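Side-chain contacts in FMN Adenylyltransferase (Candida glabrata, PDB 3FWK), which catalyses the transfer of an adenylyl group from ATP to FMN, forming FAD and pyrophosphate in flavin biosynthesis: residues E152-L155 with E160-A163; S135-D140 with L155-E160; V110-D115 with A148-T153; I45-T50 with W83-V88; N16-Y21 with R37-T42. One frame throughout, in Å; residues are numbered along the deposited sequence.

Interaction 1 (E152-L155 with E160-A163); sequences ETFL and ETKA
The F154 ring meets T161 obliquely, through one corner. Its CE2 lies 3.9 Å from T161 OG1 and 4.2 Å from T161 CG2. CZ of the same ring is 4.1 Å from T161 OG1. The two side chains cross at about a right angle. Other aromatic groups border the ring: F158 meets it with planes at about 40°, and Y137 packs edge-to-face. The chi1 of F154 is 169°, which sets CG opposite the backbone N and brings the end of the ring up to T161. The hydroxyl of T161 is not left to the ring, because OG1 hydrogen-bonds to F158 O. That bond fixes the rotation of the threonine and satisfies its polar atom in a buried place. L155 adds a second touch. Its CD1 methyl sits 3.7 Å from T161 O and 3.9 Å from T161 CB, and P189 and F191 also pack on this leucine. The contact packs a ring and a methyl against a threonine whose hydroxyl is tied to the intervening chain. It sets the residues after helix 147-157 against the last turns of that helix. Such a return leads from helix to strand 163-165 and belongs to the beta-alpha-beta crossovers of a Rossmann-like alpha/beta fold.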
# COMPACT_ATOMS: atom_id res chain seq x y z
N GLU A 152 -0.95 -0.21 -21.74
CA GLU A 152 -0.93 -0.84 -23.07
C GLU A 152 0.48 -1.29 -23.42
O GLU A 152 0.68 -2.40 -23.93
CB GLU A 152 -1.46 0.13 -24.12
CG GLU A 152 -1.38 -0.42 -25.53
CD GLU A 152 -2.09 -1.76 -25.68
OE1 GLU A 152 -3.24 -1.89 -25.16
OE2 GLU A 152 -1.49 -2.67 -26.31
N THR A 153 1.47 -0.45 -23.12
CA THR A 153 2.85 -0.83 -23.35
C THR A 153 3.27 -2.01 -22.49
O THR A 153 3.93 -2.95 -22.97
CB THR A 153 3.78 0.38 -23.14
OG1 THR A 153 3.42 1.38 -24.09
CG2 THR A 153 5.25 -0.02 -23.25
N PHE A 154 2.86 -2.00 -21.23
CA PHE A 154 3.09 -3.13 -20.34
C PHE A 154 2.54 -4.43 -20.91
O PHE A 154 3.22 -5.46 -20.90
CB PHE A 154 2.47 -2.81 -18.98
CG PHE A 154 2.42 -3.98 -18.09
CD1 PHE A 154 3.53 -4.37 -17.40
CD2 PHE A 154 1.25 -4.72 -17.97
CE1 PHE A 154 3.50 -5.51 -16.55
CE2 PHE A 154 1.19 -5.85 -17.16
CZ PHE A 154 2.28 -6.23 -16.43
N LEU A 155 1.33 -4.40 -21.43
CA LEU A 155 0.74 -5.63 -21.97
C LEU A 155 1.48 -6.13 -23.24
O LEU A 155 1.59 -7.35 -23.44
CB LEU A 155 -0.77 -5.46 -22.19
CG LEU A 155 -1.76 -6.16 -21.25
CD1 LEU A 155 -1.76 -7.69 -21.46
CD2 LEU A 155 -1.54 -5.79 -19.77
N GLU A 160 0.95 -12.41 -21.80
CA GLU A 160 0.29 -13.50 -21.10
C GLU A 160 -0.62 -12.98 -19.96
O GLU A 160 -1.33 -13.77 -19.31
CB GLU A 160 1.35 -14.44 -20.50
CG GLU A 160 2.20 -13.88 -19.34
CD GLU A 160 3.48 -13.10 -19.75
OE1 GLU A 160 3.54 -12.50 -20.86
OE2 GLU A 160 4.42 -13.05 -18.92
N THR A 161 -0.50 -11.69 -19.64
CA THR A 161 -1.19 -11.12 -18.48
C THR A 161 -2.67 -11.19 -18.72
O THR A 161 -3.15 -10.70 -19.75
CB THR A 161 -0.76 -9.66 -18.26
OG1 THR A 161 0.66 -9.58 -18.16
CG2 THR A 161 -1.40 -9.10 -16.97
N LYS A 162 -3.42 -11.72 -17.75
CA LYS A 162 -4.88 -11.77 -17.84
C LYS A 162 -5.54 -10.87 -16.81
O LYS A 162 -6.72 -10.50 -16.99
CB LYS A 162 -5.38 -13.20 -17.65
CG LYS A 162 -4.88 -14.21 -18.68
CD LYS A 162 -5.18 -13.78 -20.12
CE LYS A 162 -4.53 -14.74 -21.13
NZ LYS A 162 -5.24 -14.71 -22.43
N ALA A 163 -4.85 -10.55 -15.72
CA ALA A 163 -5.48 -9.85 -14.61
C ALA A 163 -4.40 -9.08 -13.87
O ALA A 163 -3.23 -9.48 -13.84
CB ALA A 163 -6.16 -10.85 -13.67

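Interaction 2 (S135-D140 with L155-E160); sequences SLYESD and LQVFPE
Y137 reaches from its strand to V157 and F158, and its atoms meet them in order. CB is 4.0 Å from F158 CE2. CG lies at the same distance, and CD1 comes closest, at 3.7 Å from F158 CE2. One ring atom of F158 thus touches three successive atoms at the base of the tyrosine. The rings form an offset edge-to-face (T-shaped) pair. The edge of F158 is turned toward the face of Y137, the centroids are 5.7 Å apart and the planes stand at 85°. Further out, Y137 CE1 is 4.2 Å from V157 CG2. The tip lies by the helix too, with Y137 OH 3.6 Å from T153 CG2. A chi1 of 173° puts the ring opposite the backbone N and sends it across to the helix. Strand 134-138 is the outermost strand at its end of the sheet in this Rossmann-like fold, and helix 147-157 is the next helix in the chain. The contact joins that edge strand to the helix's C-terminal end. F158 is the first residue to leave helical geometry, so its ring projects from the point where the helix stops. V157 CG1 covers one face of the F158 ring, 3.5 Å above its plane and toward the rim. E160 OE2 lies at the edge of the F158 ring, in its plane.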
# COMPACT_ATOMS: atom_id res chain seq x y z
N SER A 135 9.52 -8.86 -9.02
CA SER A 135 10.09 -8.65 -10.36
C SER A 135 9.43 -7.41 -10.91
O SER A 135 8.29 -7.45 -11.39
CB SER A 135 9.87 -9.79 -11.32
OG SER A 135 10.51 -9.37 -12.52
N LEU A 136 10.11 -6.29 -10.75
CA LEU A 136 9.54 -4.99 -10.98
C LEU A 136 9.71 -4.57 -12.44
O LEU A 136 10.79 -4.58 -12.99
CB LEU A 136 10.27 -4.02 -10.08
CG LEU A 136 9.93 -2.57 -10.18
CD1 LEU A 136 8.49 -2.43 -9.78
CD2 LEU A 136 10.88 -1.71 -9.31
N TYR A 137 8.59 -4.18 -13.04
CA TYR A 137 8.53 -3.42 -14.29
C TYR A 137 8.06 -2.01 -13.95
O TYR A 137 7.05 -1.85 -13.25
CB TYR A 137 7.57 -4.06 -15.27
CG TYR A 137 7.31 -3.22 -16.53
CD1 TYR A 137 8.02 -3.47 -17.71
CD2 TYR A 137 6.35 -2.21 -16.55
CE1 TYR A 137 7.73 -2.74 -18.87
CE2 TYR A 137 6.08 -1.47 -17.68
CZ TYR A 137 6.79 -1.73 -18.84
OH TYR A 137 6.51 -1.02 -19.99
N GLU A 138 8.74 -1.00 -14.47
CA GLU A 138 8.33 0.40 -14.30
C GLU A 138 8.05 0.99 -15.67
O GLU A 138 8.85 0.82 -16.60
CB GLU A 138 9.44 1.25 -13.61
CG GLU A 138 9.79 0.76 -12.20
CD GLU A 138 10.61 1.76 -11.41
OE1 GLU A 138 11.21 2.64 -12.04
OE2 GLU A 138 10.64 1.69 -10.16
N SER A 139 6.93 1.71 -15.80
CA SER A 139 6.72 2.52 -16.99
C SER A 139 7.75 3.64 -17.03
O SER A 139 8.44 3.94 -16.04
CB SER A 139 5.29 3.06 -17.02
OG SER A 139 5.12 4.07 -16.03
N ASP A 140 7.83 4.31 -18.16
CA ASP A 140 8.88 5.29 -18.34
C ASP A 140 8.45 6.65 -17.84
O ASP A 140 7.60 7.29 -18.45
CB ASP A 140 9.22 5.40 -19.82
CG ASP A 140 10.35 6.33 -20.09
OD1 ASP A 140 10.93 7.03 -19.22
OD2 ASP A 140 10.73 6.33 -21.29
N LEU A 155 1.33 -4.40 -21.43
CA LEU A 155 0.74 -5.63 -21.97
C LEU A 155 1.48 -6.13 -23.24
O LEU A 155 1.59 -7.35 -23.44
CB LEU A 155 -0.77 -5.46 -22.19
CG LEU A 155 -1.76 -6.16 -21.25
CD1 LEU A 155 -1.76 -7.69 -21.46
CD2 LEU A 155 -1.54 -5.79 -19.77
N GLN A 156 2.08 -5.22 -24.02
CA GLN A 156 2.94 -5.64 -25.16
C GLN A 156 4.18 -6.39 -24.66
O GLN A 156 4.64 -7.33 -25.32
CB GLN A 156 3.39 -4.42 -25.97
CG GLN A 156 2.29 -3.73 -26.74
CD GLN A 156 2.72 -2.36 -27.34
OE1 GLN A 156 3.80 -1.84 -27.04
NE2 GLN A 156 1.85 -1.78 -28.18
N VAL A 157 4.73 -6.00 -23.52
CA VAL A 157 5.87 -6.68 -22.93
C VAL A 157 5.44 -7.99 -22.31
O VAL A 157 6.15 -8.99 -22.42
CB VAL A 157 6.60 -5.76 -21.93
CG1 VAL A 157 7.82 -6.45 -21.30
CG2 VAL A 157 7.02 -4.45 -22.63
N PHE A 158 4.26 -8.02 -21.69
CA PHE A 158 3.79 -9.21 -20.96
C PHE A 158 2.43 -9.65 -21.48
O PHE A 158 1.41 -9.52 -20.78
CB PHE A 158 3.72 -8.93 -19.46
CG PHE A 158 5.04 -8.51 -18.85
CD1 PHE A 158 5.95 -9.47 -18.44
CD2 PHE A 158 5.34 -7.17 -18.64
CE1 PHE A 158 7.16 -9.09 -17.84
CE2 PHE A 158 6.54 -6.79 -18.05
CZ PHE A 158 7.43 -7.74 -17.64
N PRO A 159 2.38 -10.17 -22.70
CA PRO A 159 1.09 -10.47 -23.31
C PRO A 159 0.33 -11.64 -22.68
O PRO A 159 -0.84 -11.81 -23.01
CB PRO A 159 1.47 -10.77 -24.78
CG PRO A 159 2.86 -11.26 -24.71
CD PRO A 159 3.51 -10.45 -23.63
N GLU A 160 0.95 -12.41 -21.80
CA GLU A 160 0.29 -13.50 -21.10
C GLU A 160 -0.62 -12.98 -19.96
O GLU A 160 -1.33 -13.77 -19.31
CB GLU A 160 1.35 -14.44 -20.50
CG GLU A 160 2.20 -13.88 -19.34
CD GLU A 160 3.48 -13.10 -19.75
OE1 GLU A 160 3.54 -12.50 -20.86
OE2 GLU A 160 4.42 -13.05 -18.92

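Interaction 3 (V110-D115 with A148-T153)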
# COMPACT_ATOMS: atom_id res chain seq x y z
N VAL A 110 4.11 -4.30 -11.42
CA VAL A 110 4.15 -3.17 -12.32
C VAL A 110 3.96 -1.89 -11.53
O VAL A 110 3.02 -1.80 -10.70
CB VAL A 110 3.11 -3.29 -13.48
CG1 VAL A 110 1.71 -3.68 -12.98
CG2 VAL A 110 3.07 -2.05 -14.35
N PHE A 111 4.81 -0.89 -11.79
CA PHE A 111 4.71 0.44 -11.22
C PHE A 111 4.59 1.42 -12.38
O PHE A 111 5.47 1.51 -13.22
CB PHE A 111 5.93 0.72 -10.35
CG PHE A 111 6.05 2.16 -9.90
CD1 PHE A 111 4.95 2.88 -9.41
CD2 PHE A 111 7.28 2.81 -10.02
CE1 PHE A 111 5.09 4.22 -9.03
CE2 PHE A 111 7.43 4.13 -9.65
CZ PHE A 111 6.35 4.83 -9.14
N ILE A 112 3.53 2.24 -12.37
CA ILE A 112 3.39 3.32 -13.32
C ILE A 112 4.08 4.54 -12.73
O ILE A 112 3.60 5.16 -11.78
CB ILE A 112 1.88 3.60 -13.60
CG1 ILE A 112 1.15 2.32 -14.08
CG2 ILE A 112 1.76 4.71 -14.64
CD1 ILE A 112 1.80 1.57 -15.22
N ASP A 113 5.27 4.83 -13.24
CA ASP A 113 6.12 5.88 -12.71
C ASP A 113 5.76 7.22 -13.33
O ASP A 113 5.20 7.27 -14.42
CB ASP A 113 7.58 5.49 -13.01
CG ASP A 113 8.62 6.24 -12.18
OD1 ASP A 113 8.24 6.99 -11.25
OD2 ASP A 113 9.83 6.04 -12.45
N HIS A 114 6.06 8.30 -12.62
CA HIS A 114 5.77 9.65 -13.12
C HIS A 114 6.93 10.55 -12.79
O HIS A 114 7.66 10.31 -11.80
CB HIS A 114 4.51 10.23 -12.44
CG HIS A 114 3.29 9.39 -12.63
ND1 HIS A 114 2.94 8.37 -11.77
CD2 HIS A 114 2.36 9.40 -13.61
CE1 HIS A 114 1.82 7.80 -12.21
NE2 HIS A 114 1.46 8.40 -13.32
N ASP A 115 7.07 11.62 -13.56
CA ASP A 115 8.22 12.48 -13.39
C ASP A 115 8.13 13.35 -12.13
O ASP A 115 9.11 13.95 -11.76
CB ASP A 115 8.48 13.31 -14.63
CG ASP A 115 7.43 14.31 -14.90
OD1 ASP A 115 6.61 14.77 -14.14
OD2 ASP A 115 7.44 14.74 -16.09
N ALA A 148 -3.59 4.51 -18.98
CA ALA A 148 -4.06 3.51 -19.93
C ALA A 148 -2.97 3.20 -20.95
O ALA A 148 -2.70 2.05 -21.27
CB ALA A 148 -5.34 4.00 -20.63
N GLU A 149 -2.33 4.26 -21.44
CA GLU A 149 -1.26 4.10 -22.44
C GLU A 149 -0.06 3.34 -21.86
O GLU A 149 0.53 2.47 -22.50
CB GLU A 149 -0.82 5.47 -23.00
CG GLU A 149 -1.88 6.10 -23.94
CD GLU A 149 -1.63 7.55 -24.26
OE1 GLU A 149 -0.97 8.29 -23.52
OE2 GLU A 149 -2.18 8.00 -25.29
N ALA A 150 0.32 3.67 -20.62
CA ALA A 150 1.43 2.97 -19.98
C ALA A 150 1.11 1.49 -19.81
O ALA A 150 1.98 0.62 -19.99
CB ALA A 150 1.75 3.62 -18.61
N PHE A 151 -0.14 1.17 -19.48
CA PHE A 151 -0.55 -0.23 -19.32
C PHE A 151 -0.63 -0.93 -20.67
O PHE A 151 -0.39 -2.13 -20.74
CB PHE A 151 -1.85 -0.34 -18.52
CG PHE A 151 -1.63 -0.48 -17.05
CD1 PHE A 151 -1.13 -1.65 -16.51
CD2 PHE A 151 -1.96 0.56 -16.20
CE1 PHE A 151 -0.97 -1.79 -15.10
CE2 PHE A 151 -1.77 0.45 -14.82
CZ PHE A 151 -1.28 -0.71 -14.27
N GLU A 152 -0.95 -0.21 -21.74
CA GLU A 152 -0.93 -0.84 -23.07
C GLU A 152 0.48 -1.29 -23.42
O GLU A 152 0.68 -2.40 -23.93
CB GLU A 152 -1.46 0.13 -24.12
CG GLU A 152 -1.38 -0.42 -25.53
CD GLU A 152 -2.09 -1.76 -25.68
OE1 GLU A 152 -3.24 -1.89 -25.16
OE2 GLU A 152 -1.49 -2.67 -26.31
N THR A 153 1.47 -0.45 -23.12
CA THR A 153 2.85 -0.83 -23.35
C THR A 153 3.27 -2.01 -22.49
O THR A 153 3.93 -2.95 -22.97
CB THR A 153 3.78 0.38 -23.14
OG1 THR A 153 3.42 1.38 -24.09
CG2 THR A 153 5.25 -0.02 -23.25
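I112 and F151 carry most of this contact, and A150 comes next. The CD1 methyl of I112 stands over one face of the F151 ring, a CH-pi contact. It is 3.9 Å from the ring centroid and only 17° off the ring normal. I112 CG1 reaches the rim of the same ring, 3.5 Å from F151 CE2. With chi1 at -56°, CG1 lies opposite the isoleucine's own carbonyl carbon, and the CG1-CD1 arm crosses the phenylalanine at a slant. The other branch, CG2, comes within 4.1 Å of A150 CB. That small methyl also meets I112 CD1 at 4.0 Å, so the isoleucine fits between A150 and the F151 ring. V110, two residues earlier and still in the strand, touches the ring with CG1 3.9 Å from F151 CE1. All four residues are buried. W188 stacks on F151. Strand 107-111 lies between strands 134-138 and 61-64 in the parallel part of the sheet. V110 exchanges backbone hydrogen bonds with F63 and Y65, and F111 with Y137 and S139. V110 and I112 turn toward helix 147-157 on one face of the sheet, while F111 turns away to pack on helix 119-131.

Interaction 4 (I45-T50 with W83-V88); sequences ILINET and WEYYIV
I47 packs on E84 and Y85, joining the C-terminal ends of helix 31-50 and helix 69-86. The second of these helices follows the first parallel strand, 61-64, of the Rossmann-like alpha/beta fold. The contact lies near the surface.

The apolar touches come from the two branches of I47. Chi1 is -65° and chi2 is 170°, so the CG1 arm is stretched out and its CD1 methyl reaches E84. The two side chains cross at about a right angle. The CG2 branch, opposite the backbone N, meets Y85 CD1 at 4.1 Å. I47 and Y85 slide past each other in opposite directions.

The next kind is methyl against carboxylate. I47 CD1 stands over the flat face of the E84 carboxylate, 3.5 Å from its CD. The oxygens are a little further, with I47 CD1 3.7 Å from E84 OE1. E84 OE1 also forms a salt bridge with K43 NZ, one turn earlier on helix 31-50, so it too ties the helices.

The ring of Y85 also lies near a backbone oxygen. Y85 CE1 is 3.9 Å from I47 O, in an oblique approach. F51 meets the Y85 ring edge-to-face.

The hydrogen bonds within 45-50 are local. Helix 31-50 has a wider pi-type turn at 45-50. T50 N bonds to L46 O at 3.3 Å and E49 N bonds weakly to I45 O, both with ordinary four-residue spacing. T50 OG1 donates to the same I45 O at 2.9 Å, from 47° above the carbonyl plane.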
# COMPACT_ATOMS: atom_id res chain seq x y z
N ILE A 45 -11.84 -12.97 -1.29
CA ILE A 45 -11.76 -12.52 -2.67
C ILE A 45 -10.56 -13.21 -3.34
O ILE A 45 -10.69 -13.70 -4.47
CB ILE A 45 -11.65 -10.98 -2.72
CG1 ILE A 45 -13.00 -10.35 -2.30
CG2 ILE A 45 -11.24 -10.51 -4.12
CD1 ILE A 45 -12.88 -8.87 -1.95
N LEU A 46 -9.39 -13.23 -2.69
CA LEU A 46 -8.22 -13.80 -3.33
C LEU A 46 -8.28 -15.32 -3.41
O LEU A 46 -8.09 -15.92 -4.48
CB LEU A 46 -6.96 -13.31 -2.64
CG LEU A 46 -6.63 -11.84 -2.89
CD1 LEU A 46 -5.51 -11.36 -2.00
CD2 LEU A 46 -6.34 -11.57 -4.36
N ILE A 47 -8.51 -15.97 -2.26
CA ILE A 47 -8.42 -17.42 -2.21
C ILE A 47 -9.60 -18.09 -2.90
O ILE A 47 -9.43 -19.11 -3.58
CB ILE A 47 -8.31 -17.88 -0.74
CG1 ILE A 47 -6.99 -17.37 -0.15
CG2 ILE A 47 -8.46 -19.40 -0.60
CD1 ILE A 47 -6.82 -17.53 1.35
N ASN A 48 -10.80 -17.54 -2.74
CA ASN A 48 -12.00 -18.16 -3.30
C ASN A 48 -12.36 -17.66 -4.67
O ASN A 48 -12.84 -18.43 -5.48
CB ASN A 48 -13.21 -18.00 -2.36
CG ASN A 48 -12.97 -18.62 -0.99
OD1 ASN A 48 -12.34 -19.66 -0.90
ND2 ASN A 48 -13.47 -17.98 0.05
N GLU A 49 -12.18 -16.36 -4.93
CA GLU A 49 -12.65 -15.80 -6.20
C GLU A 49 -11.57 -15.58 -7.24
O GLU A 49 -11.87 -15.43 -8.41
CB GLU A 49 -13.39 -14.48 -5.97
CG GLU A 49 -14.59 -14.53 -5.04
CD GLU A 49 -15.30 -13.19 -5.00
OE1 GLU A 49 -15.72 -12.68 -6.09
OE2 GLU A 49 -15.40 -12.61 -3.91
N THR A 50 -10.31 -15.51 -6.82
CA THR A 50 -9.27 -15.05 -7.75
C THR A 50 -8.37 -16.20 -8.17
O THR A 50 -8.36 -16.56 -9.35
CB THR A 50 -8.44 -13.91 -7.14
OG1 THR A 50 -9.32 -12.82 -6.82
CG2 THR A 50 -7.34 -13.43 -8.11
N TRP A 83 0.79 -17.86 0.14
CA TRP A 83 1.24 -18.90 1.07
C TRP A 83 0.09 -19.79 1.50
O TRP A 83 0.18 -21.02 1.46
CB TRP A 83 1.94 -18.27 2.28
CG TRP A 83 2.54 -19.29 3.18
CD1 TRP A 83 1.99 -19.85 4.31
CD2 TRP A 83 3.82 -19.92 3.01
NE1 TRP A 83 2.86 -20.79 4.85
CE2 TRP A 83 3.99 -20.83 4.08
CE3 TRP A 83 4.85 -19.77 2.08
CZ2 TRP A 83 5.13 -21.62 4.21
CZ3 TRP A 83 5.99 -20.55 2.22
CH2 TRP A 83 6.12 -21.45 3.27
N GLU A 84 -1.01 -19.17 1.90
CA GLU A 84 -2.16 -19.95 2.37
C GLU A 84 -2.69 -20.87 1.29
O GLU A 84 -2.96 -22.07 1.52
CB GLU A 84 -3.22 -19.01 2.91
CG GLU A 84 -4.46 -19.76 3.46
CD GLU A 84 -5.39 -18.90 4.29
OE1 GLU A 84 -5.11 -17.74 4.61
OE2 GLU A 84 -6.49 -19.42 4.66
N TYR A 85 -2.77 -20.37 0.06
CA TYR A 85 -3.37 -21.12 -1.03
C TYR A 85 -2.49 -22.30 -1.41
O TYR A 85 -2.99 -23.41 -1.60
CB TYR A 85 -3.59 -20.21 -2.24
CG TYR A 85 -4.35 -20.83 -3.38
CD1 TYR A 85 -5.74 -20.97 -3.31
CD2 TYR A 85 -3.71 -21.19 -4.57
CE1 TYR A 85 -6.46 -21.51 -4.38
CE2 TYR A 85 -4.43 -21.73 -5.63
CZ TYR A 85 -5.81 -21.88 -5.51
OH TYR A 85 -6.56 -22.39 -6.57
N TYR A 86 -1.19 -22.06 -1.50
CA TYR A 86 -0.26 -23.10 -1.99
C TYR A 86 0.33 -24.01 -0.94
O TYR A 86 0.66 -25.18 -1.27
CB TYR A 86 0.85 -22.48 -2.84
CG TYR A 86 0.32 -21.97 -4.15
CD1 TYR A 86 -0.19 -22.86 -5.11
CD2 TYR A 86 0.25 -20.59 -4.42
CE1 TYR A 86 -0.72 -22.39 -6.29
CE2 TYR A 86 -0.26 -20.13 -5.61
CZ TYR A 86 -0.75 -21.03 -6.54
OH TYR A 86 -1.25 -20.58 -7.71
N ILE A 87 0.47 -23.53 0.28
CA ILE A 87 1.07 -24.31 1.37
C ILE A 87 0.06 -24.77 2.40
O ILE A 87 0.05 -25.96 2.79
CB ILE A 87 2.17 -23.50 2.08
CG1 ILE A 87 3.23 -23.03 1.06
CG2 ILE A 87 2.80 -24.29 3.25
CD1 ILE A 87 3.97 -24.17 0.30
N VAL A 88 -0.78 -23.86 2.88
CA VAL A 88 -1.63 -24.16 4.03
C VAL A 88 -2.87 -24.96 3.65
O VAL A 88 -3.09 -26.05 4.20
CB VAL A 88 -2.03 -22.89 4.80
CG1 VAL A 88 -3.03 -23.23 5.90
CG2 VAL A 88 -0.80 -22.23 5.41

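Interaction 5 (N16-Y21 with R37-T42); sequences NLTSSY and RAINTT
Y21 N bonds to L17 O at 2.9 Å, a regular helical bond that holds the backbone of a residue touching the next helix. The ring of Y21 meets I39. Its CD2 is 3.5 Å from I39 CD1, and CE2 is 3.9 Å from the same methyl. The approach to the ring is oblique. Y21 has chi1 at -169°, so the ring leaves the helix opposite the backbone N and reaches over to the isoleucine. Its far end is held by S207 OG, hydrogen-bonded to Y21 OH. The contact pairs helix 7-23 with helix 31-50, consecutive helices that run at a slant in broadly opposite directions. They form a helical hairpin beside helix 69-86 of the Rossmann-like fold. T18 makes the second touch. Its CG2 methyl lies 3.8 Å from I39 CG2, and the two side chains slide past each other in opposite directions. T18 OG1 is turned back to its own helix and hydrogen-bonds to C14 O, which presents the methyl to I39. I39 uses both of its methyls, CG2 on T18 and CD1 on Y21. All three side chains are buried. F208 of helix 202-212 packs on T18 and I39 and meets the Y21 ring edge-to-face, while T18 also touches L77.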
# COMPACT_ATOMS: atom_id res chain seq x y z
N ASN A 16 2.13 -15.35 8.41
CA ASN A 16 2.24 -15.38 9.85
C ASN A 16 1.81 -14.09 10.52
O ASN A 16 1.09 -14.12 11.51
CB ASN A 16 3.66 -15.75 10.24
CG ASN A 16 4.00 -17.21 9.93
OD1 ASN A 16 3.15 -18.07 9.84
ND2 ASN A 16 5.31 -17.47 9.80
N LEU A 17 2.19 -12.93 9.98
CA LEU A 17 1.79 -11.68 10.62
C LEU A 17 0.29 -11.44 10.43
O LEU A 17 -0.37 -10.90 11.32
CB LEU A 17 2.67 -10.48 10.21
CG LEU A 17 2.56 -9.98 8.78
CD1 LEU A 17 1.40 -8.94 8.69
CD2 LEU A 17 3.87 -9.32 8.35
N THR A 18 -0.27 -11.86 9.29
CA THR A 18 -1.71 -11.70 9.04
C THR A 18 -2.51 -12.60 9.99
O THR A 18 -3.49 -12.17 10.61
CB THR A 18 -2.03 -11.96 7.57
OG1 THR A 18 -1.28 -11.02 6.75
CG2 THR A 18 -3.51 -11.77 7.29
N SER A 19 -2.07 -13.84 10.12
CA SER A 19 -2.69 -14.76 11.06
C SER A 19 -2.60 -14.24 12.50
O SER A 19 -3.56 -14.36 13.27
CB SER A 19 -1.99 -16.11 10.95
OG SER A 19 -2.24 -16.75 9.72
N SER A 20 -1.46 -13.67 12.85
CA SER A 20 -1.27 -13.10 14.18
C SER A 20 -2.23 -11.94 14.39
O SER A 20 -2.88 -11.81 15.46
CB SER A 20 0.19 -12.70 14.38
OG SER A 20 0.39 -12.13 15.66
N TYR A 21 -2.39 -11.08 13.38
CA TYR A 21 -3.33 -9.98 13.52
C TYR A 21 -4.77 -10.50 13.74
O TYR A 21 -5.52 -9.99 14.59
CB TYR A 21 -3.31 -9.09 12.23
CG TYR A 21 -4.08 -7.80 12.42
CD1 TYR A 21 -3.44 -6.61 12.78
CD2 TYR A 21 -5.48 -7.77 12.28
CE1 TYR A 21 -4.14 -5.43 13.00
CE2 TYR A 21 -6.19 -6.63 12.53
CZ TYR A 21 -5.55 -5.47 12.89
OH TYR A 21 -6.30 -4.36 13.13
N ARG A 37 -12.27 -8.15 10.14
CA ARG A 37 -13.32 -8.42 9.18
C ARG A 37 -12.90 -8.05 7.75
O ARG A 37 -13.18 -8.81 6.80
CB ARG A 37 -14.61 -7.68 9.58
CG ARG A 37 -15.18 -8.20 10.93
CD ARG A 37 -16.60 -7.60 11.21
NE ARG A 37 -16.69 -6.15 11.26
CZ ARG A 37 -16.52 -5.40 12.35
NH1 ARG A 37 -16.09 -5.96 13.48
NH2 ARG A 37 -16.74 -4.10 12.30
N ALA A 38 -12.20 -6.93 7.61
CA ALA A 38 -11.75 -6.50 6.27
C ALA A 38 -10.71 -7.49 5.72
O ALA A 38 -10.75 -7.81 4.51
CB ALA A 38 -11.14 -5.12 6.38
N ILE A 39 -9.84 -8.00 6.59
CA ILE A 39 -8.88 -9.04 6.16
C ILE A 39 -9.58 -10.28 5.67
O ILE A 39 -9.24 -10.86 4.63
CB ILE A 39 -7.88 -9.37 7.30
CG1 ILE A 39 -6.98 -8.18 7.60
CG2 ILE A 39 -7.11 -10.65 7.00
CD1 ILE A 39 -6.23 -8.27 8.94
N ASN A 40 -10.58 -10.73 6.43
CA ASN A 40 -11.31 -11.92 6.02
C ASN A 40 -12.00 -11.76 4.66
O ASN A 40 -11.99 -12.67 3.85
CB ASN A 40 -12.30 -12.33 7.11
CG ASN A 40 -11.59 -12.90 8.32
OD1 ASN A 40 -10.53 -13.49 8.20
ND2 ASN A 40 -12.19 -12.72 9.49
N THR A 41 -12.57 -10.58 4.42
CA THR A 41 -13.17 -10.34 3.11
C THR A 41 -12.11 -10.35 2.00
O THR A 41 -12.32 -10.98 0.94
CB THR A 41 -13.92 -9.01 3.08
OG1 THR A 41 -15.00 -9.13 4.00
CG2 THR A 41 -14.50 -8.69 1.70
N THR A 42 -10.97 -9.69 2.24
CA THR A 42 -9.89 -9.70 1.23
C THR A 42 -9.41 -11.13 0.94
O THR A 42 -9.18 -11.51 -0.21
CB THR A 42 -8.76 -8.79 1.70
OG1 THR A 42 -9.23 -7.45 1.75
CG2 THR A 42 -7.52 -8.92 0.80

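Interactions 1, 2 and 3 all use helix 147-157. Interaction 3 seats its middle on the sheet, interaction 2 ties its end to the edge strand, and interaction 1 packs the following turn on it. They touch one another, and F154 and Y137 bridge interactions 1 and 2. Interactions 1, 3 and 5 are buried, while 2 and 4 lie at the surface. Interactions 4 and 5 share helix 31-50 but pair it with different helices, their centres about 13 Å apart. Chemistry differs with place. An aromatic pair marks interaction 2 and a methyl over a ring face interaction 3, while interaction 5 sets methyls against a threonine and a tyrosine. A carboxylate joins only in interaction 4.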